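Local coordinates for protein tripeptidase (Staphylococcus aureus subsp. aureus, PDB 3RZA) that probably cleaves short peptides, as a tripeptidase of the metal-dependent M20/M25/M40 peptidase family, at residues A[358-363]-A[378-383]; A[76-81]-A[174-179]. All coordinates share one frame; numbering follows the deposited sequence.

Both contacts pack pieces of the chain against one mixed beta sheet. Within this larger sheet, neighbouring strands lead from 355-359 through 181-184, 93-98 and 154-159 to 77-81; contact 1 is made at the end of 355-359 and contact 2 on 77-81. Their centres lie 23 Å apart and their nearest atoms about 13 Å apart, without touching. Contact 1 adjoins the metal site: the Val360 side chain is about 7 Å from the bound zinc ion and about 10 Å from a calcium ion. Contact 2 belongs to the part of the sheet formed with strand 60-63. The loop of contact 2 leads into strand 181-184, which pairs with the strand of contact 1.

Contact 1 (A[358-363]-A[378-383]); sequences LGVGYE and NLLASQ
Leu380 reaches from helix 374-393 toward the end of strand 355-359 and divides its two methyls between different partners. CD1 lies 3.6 Å from Gly359 O, a van der Waals approach to a backbone carbonyl, while CD2 meets Val360 CG1 at 3.8 Å. Leucine suits the place because its branched end supplies a methyl for each. The Leu380 side chain extends with CG anti to the backbone N (chi1 -178°), which carries the forked end away from the helix. It meets Val360 at a slant, and a single methyl of each makes the contact. Although the CA–CB bond of Val360 points away from the helix, valine's methyl stands directly on CB, and CG1 can meet Leu380 while CB lies over one face of the Tyr362 ring, 3.5 Å above the plane and offset toward the rim.

This is helix-on-sheet packing in the metal-binding domain of the M20 family. Val360 also touches Ala132 on helix 128-147, the helix that supplies the metal ligand Asp129, and Tyr362 OH is hydrogen-bonded to the zinc ligand Asp186.

A polar link accompanies the apolar one. A water donates to Gly359 O and to Gln383 OE1, each at 2.7 Å, joining strand and helix through two short bonds. Glutamine suits this position because its amide has both acceptor and donor: OE1 takes the water, while NE2 bonds to Ser326 on helix 318-329, fixing which way round the amide sits. Leu358 points toward helix 374-393 and is long enough for CD2 to come 4.3 Å from Gln383 NE2, a loose contact, while it also packs on Ala323.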
loop_
_atom_site.group_PDB
_atom_site.type_symbol
_atom_site.label_atom_id
_atom_site.label_comp_id
_atom_site.label_asym_id
_atom_site.label_seq_id
_atom_site.Cartn_x
_atom_site.Cartn_y
_atom_site.Cartn_z
ATOM N N LEU A 358 -29.764 18.215 -14.946
ATOM C CA LEU A 358 -31.077 17.794 -14.490
ATOM C C LEU A 358 -30.959 16.553 -13.629
ATOM O O LEU A 358 -30.241 15.609 -13.993
ATOM C CB LEU A 358 -31.981 17.467 -15.679
ATOM C CG LEU A 358 -32.243 18.579 -16.683
ATOM C CD1 LEU A 358 -33.066 18.009 -17.855
ATOM C CD2 LEU A 358 -32.930 19.793 -16.025
ATOM N N GLY A 359 -31.692 16.531 -12.516
ATOM C CA GLY A 359 -31.806 15.337 -11.699
ATOM C C GLY A 359 -32.425 14.199 -12.484
ATOM O O GLY A 359 -33.443 14.400 -13.150
ATOM N N VAL A 360 -31.773 13.028 -12.457
ATOM C CA VAL A 360 -32.250 11.821 -13.118
ATOM C C VAL A 360 -33.070 10.915 -12.148
ATOM O O VAL A 360 -33.861 10.064 -12.603
ATOM C CB VAL A 360 -31.056 11.026 -13.742
ATOM C CG1 VAL A 360 -31.530 9.740 -14.446
ATOM C CG2 VAL A 360 -30.305 11.907 -14.735
ATOM N N GLY A 361 -32.862 11.057 -10.825
ATOM C CA GLY A 361 -33.542 10.207 -9.841
ATOM C C GLY A 361 -33.001 8.771 -9.713
ATOM O O GLY A 361 -33.564 7.966 -8.961
ATOM N N TYR A 362 -31.890 8.461 -10.390
ATOM C CA TYR A 362 -31.225 7.161 -10.215
ATOM C C TYR A 362 -30.622 7.091 -8.804
ATOM O O TYR A 362 -30.395 8.132 -8.155
ATOM C CB TYR A 362 -30.196 6.843 -11.330
ATOM C CG TYR A 362 -29.227 7.959 -11.764
ATOM C CD1 TYR A 362 -28.572 8.788 -10.831
ATOM C CD2 TYR A 362 -28.911 8.139 -13.106
ATOM C CE1 TYR A 362 -27.679 9.776 -11.237
ATOM C CE2 TYR A 362 -27.999 9.150 -13.511
ATOM C CZ TYR A 362 -27.389 9.949 -12.552
ATOM O OH TYR A 362 -26.476 10.950 -12.896
ATOM N N GLU A 363 -30.443 5.877 -8.297
ATOM C CA GLU A 363 -30.064 5.678 -6.888
ATOM C C GLU A 363 -28.997 4.605 -6.739
ATOM O O GLU A 363 -28.977 3.648 -7.510
ATOM C CB GLU A 363 -31.290 5.297 -6.096
ATOM C CG GLU A 363 -32.252 6.482 -5.817
ATOM C CD GLU A 363 -33.446 6.073 -4.970
ATOM O OE1 GLU A 363 -33.686 4.847 -4.847
ATOM O OE2 GLU A 363 -34.144 6.970 -4.426
ATOM N N ASN A 378 -40.405 7.946 -15.916
ATOM C CA ASN A 378 -41.596 8.575 -16.540
ATOM C C ASN A 378 -41.582 10.096 -16.420
ATOM O O ASN A 378 -41.739 10.801 -17.416
ATOM C CB ASN A 378 -42.887 8.008 -15.929
ATOM C CG ASN A 378 -43.087 6.519 -16.225
ATOM O OD1 ASN A 378 -42.539 5.981 -17.200
ATOM N ND2 ASN A 378 -43.875 5.837 -15.365
ATOM N N LEU A 379 -41.357 10.598 -15.203
ATOM C CA LEU A 379 -41.276 12.052 -14.972
ATOM C C LEU A 379 -40.139 12.742 -15.726
ATOM O O LEU A 379 -40.320 13.882 -16.168
ATOM C CB LEU A 379 -41.174 12.384 -13.450
ATOM C CG LEU A 379 -42.443 12.147 -12.612
ATOM C CD1 LEU A 379 -42.095 12.263 -11.135
ATOM C CD2 LEU A 379 -43.605 13.123 -12.985
ATOM N N LEU A 380 -38.983 12.080 -15.851
ATOM C CA LEU A 380 -37.813 12.659 -16.551
ATOM C C LEU A 380 -38.071 12.830 -18.042
ATOM O O LEU A 380 -37.750 13.871 -18.603
ATOM C CB LEU A 380 -36.546 11.796 -16.365
ATOM C CG LEU A 380 -35.218 12.285 -17.006
ATOM C CD1 LEU A 380 -34.763 13.639 -16.386
ATOM C CD2 LEU A 380 -34.106 11.195 -16.896
ATOM N N ALA A 381 -38.572 11.770 -18.683
ATOM C CA ALA A 381 -39.027 11.839 -20.083
ATOM C C ALA A 381 -40.106 12.916 -20.290
ATOM O O ALA A 381 -40.026 13.704 -21.240
ATOM C CB ALA A 381 -39.538 10.469 -20.545
ATOM N N SER A 382 -41.073 12.990 -19.377
ATOM C CA SER A 382 -42.089 14.068 -19.419
ATOM C C SER A 382 -41.463 15.459 -19.236
ATOM O O SER A 382 -41.882 16.402 -19.909
ATOM C CB SER A 382 -43.164 13.826 -18.372
ATOM O OG SER A 382 -43.792 12.588 -18.631
ATOM N N GLN A 383 -40.433 15.562 -18.368
ATOM C CA GLN A 383 -39.744 16.839 -18.135
ATOM C C GLN A 383 -38.934 17.295 -19.345
ATOM O O GLN A 383 -39.026 18.437 -19.725
ATOM C CB GLN A 383 -38.821 16.787 -16.927
ATOM C CG GLN A 383 -38.437 18.194 -16.413
ATOM C CD GLN A 383 -37.293 18.208 -15.453
ATOM O OE1 GLN A 383 -36.638 17.178 -15.198
ATOM N NE2 GLN A 383 -37.021 19.397 -14.903
HETATM O O HOH W 1 -34.717 16.741 -13.343
#

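Contact 2 (A[76-81]-A[174-179]); sequences NLVCTM and SELLDA
Val78 sets CG1 opposite its backbone N (chi1 179°) and CG2 opposite its carbonyl carbon, a fork that gives the 174-179 loop two separate points of contact. With CG anti to the carbonyl carbon and beside the backbone N (chi1 -63°), Leu176 slants across the valine, and both its CB and its CD1 methyl come up to CG2. CG1 of Val78 rests 3.7 Å from Leu176 O. CG2 meets the leucine at its base and at one end methyl, 4.1 Å from Leu176 CB and 4.2 Å from Leu176 CD1. Leu177 joins in by its tip: its CA–CB bond points away from the strand, yet its length lets CD2 come back to within 4.3 Å of Val78 CG2. Valine fits here because a beta-branched residue is at ease in an extended strand and offers two methyls close to the backbone, to which Leu176 presents an apolar side chain.

Leu176 ends the short 3-10 segment 174-176, tied by the bond from Leu177 N to Ser174 O at 3.1 Å. Polar support comes from Gln155 on strand 154-159: its NE2 bonds to both Leu176 O and Thr80 OG1, and its OE1 accepts from Asp178 N. The carbonyl touched by the valine methyl therefore has a polar partner as well.

Strand 77-81 runs antiparallel between strands 60-63 and 154-159. Leu77 and Cys79 meet helix 46-56, whereas Val78 points toward the loop that connects helix 167-171 to strand 181-184. Such layering, with helices and connecting loops over a central sheet, is the alpha/beta pattern of the M20 peptidase metal-binding domain.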
loop_
_atom_site.group_PDB
_atom_site.type_symbol
_atom_site.label_atom_id
_atom_site.label_comp_id
_atom_site.label_asym_id
_atom_site.label_seq_id
_atom_site.Cartn_x
_atom_site.Cartn_y
_atom_site.Cartn_z
ATOM N N ASN A 76 -17.750 10.500 -29.964
ATOM C CA ASN A 76 -18.986 11.136 -29.486
ATOM C C ASN A 76 -19.938 11.299 -30.669
ATOM O O ASN A 76 -19.486 11.365 -31.801
ATOM C CB ASN A 76 -18.734 12.516 -28.877
ATOM C CG ASN A 76 -17.702 12.505 -27.768
ATOM O OD1 ASN A 76 -17.882 11.863 -26.741
ATOM N ND2 ASN A 76 -16.632 13.261 -27.956
ATOM N N LEU A 77 -21.243 11.345 -30.392
ATOM C CA LEU A 77 -22.284 11.589 -31.412
ATOM C C LEU A 77 -22.923 12.943 -31.122
ATOM O O LEU A 77 -23.254 13.217 -29.973
ATOM C CB LEU A 77 -23.356 10.510 -31.342
ATOM C CG LEU A 77 -22.922 9.062 -31.540
ATOM C CD1 LEU A 77 -24.036 8.088 -31.199
ATOM C CD2 LEU A 77 -22.442 8.856 -32.973
ATOM N N VAL A 78 -23.030 13.798 -32.139
ATOM C CA VAL A 78 -23.796 15.043 -32.075
ATOM C C VAL A 78 -24.943 14.919 -33.102
ATOM O O VAL A 78 -24.689 14.879 -34.300
ATOM C CB VAL A 78 -22.900 16.275 -32.386
ATOM C CG1 VAL A 78 -23.721 17.584 -32.345
ATOM C CG2 VAL A 78 -21.709 16.344 -31.403
ATOM N N CYS A 79 -26.178 14.821 -32.603
ATOM C CA CYS A 79 -27.367 14.520 -33.424
ATOM C C CYS A 79 -28.274 15.727 -33.415
ATOM O O CYS A 79 -28.717 16.140 -32.353
ATOM C CB CYS A 79 -28.113 13.297 -32.889
ATOM S SG CYS A 79 -27.043 11.994 -32.280
ATOM N N THR A 80 -28.544 16.285 -34.592
ATOM C CA THR A 80 -29.225 17.565 -34.713
ATOM C C THR A 80 -30.597 17.369 -35.348
ATOM O O THR A 80 -30.746 16.641 -36.353
ATOM C CB THR A 80 -28.404 18.568 -35.549
ATOM O OG1 THR A 80 -27.138 18.794 -34.908
ATOM C CG2 THR A 80 -29.146 19.901 -35.696
HETATM N N MSE A 81 -31.577 18.050 -34.757
HETATM C CA MSE A 81 -32.955 18.027 -35.166
HETATM C C MSE A 81 -33.253 19.456 -35.573
HETATM O O MSE A 81 -33.173 20.325 -34.729
HETATM C CB MSE A 81 -33.807 17.594 -33.956
HETATM C CG MSE A 81 -35.224 17.953 -34.032
HETATM SE SE MSE A 81 -36.323 17.005 -32.746
HETATM C CE MSE A 81 -37.077 15.737 -34.032
ATOM N N SER A 174 -16.040 21.093 -30.551
ATOM C CA SER A 174 -17.019 22.124 -30.203
ATOM C C SER A 174 -17.634 22.843 -31.403
ATOM O O SER A 174 -18.656 23.484 -31.259
ATOM C CB SER A 174 -16.391 23.162 -29.254
ATOM O OG SER A 174 -15.434 23.967 -29.915
ATOM N N GLU A 175 -17.002 22.756 -32.571
ATOM C CA GLU A 175 -17.579 23.323 -33.795
ATOM C C GLU A 175 -18.783 22.543 -34.356
ATOM O O GLU A 175 -19.533 23.079 -35.161
ATOM C CB GLU A 175 -16.490 23.524 -34.848
ATOM C CG GLU A 175 -15.571 24.687 -34.457
ATOM C CD GLU A 175 -14.302 24.734 -35.247
ATOM O OE1 GLU A 175 -14.382 24.839 -36.501
ATOM O OE2 GLU A 175 -13.218 24.690 -34.614
ATOM N N LEU A 176 -18.979 21.306 -33.909
ATOM C CA LEU A 176 -20.224 20.579 -34.146
ATOM C C LEU A 176 -21.417 21.115 -33.329
ATOM O O LEU A 176 -22.557 20.833 -33.686
ATOM C CB LEU A 176 -20.030 19.080 -33.877
ATOM C CG LEU A 176 -19.020 18.349 -34.774
ATOM C CD1 LEU A 176 -18.744 16.927 -34.274
ATOM C CD2 LEU A 176 -19.486 18.325 -36.249
ATOM N N LEU A 177 -21.158 21.861 -32.242
ATOM C CA LEU A 177 -22.216 22.360 -31.364
ATOM C C LEU A 177 -22.810 23.654 -31.885
ATOM O O LEU A 177 -22.102 24.497 -32.411
ATOM C CB LEU A 177 -21.694 22.584 -29.934
ATOM C CG LEU A 177 -21.050 21.409 -29.187
ATOM C CD1 LEU A 177 -20.948 21.737 -27.703
ATOM C CD2 LEU A 177 -21.812 20.100 -29.382
ATOM N N ASP A 178 -24.120 23.805 -31.703
ATOM C CA ASP A 178 -24.852 25.004 -32.114
ATOM C C ASP A 178 -26.078 25.092 -31.208
ATOM O O ASP A 178 -27.150 24.527 -31.529
ATOM C CB ASP A 178 -25.236 24.925 -33.607
ATOM C CG ASP A 178 -25.969 26.156 -34.097
ATOM O OD1 ASP A 178 -25.751 27.248 -33.555
ATOM O OD2 ASP A 178 -26.752 26.039 -35.060
ATOM N N ALA A 179 -25.891 25.729 -30.047
ATOM C CA ALA A 179 -26.946 25.878 -29.040
ATOM C C ALA A 179 -26.735 27.161 -28.250
ATOM O O ALA A 179 -25.600 27.561 -28.021
ATOM C CB ALA A 179 -26.945 24.677 -28.097
#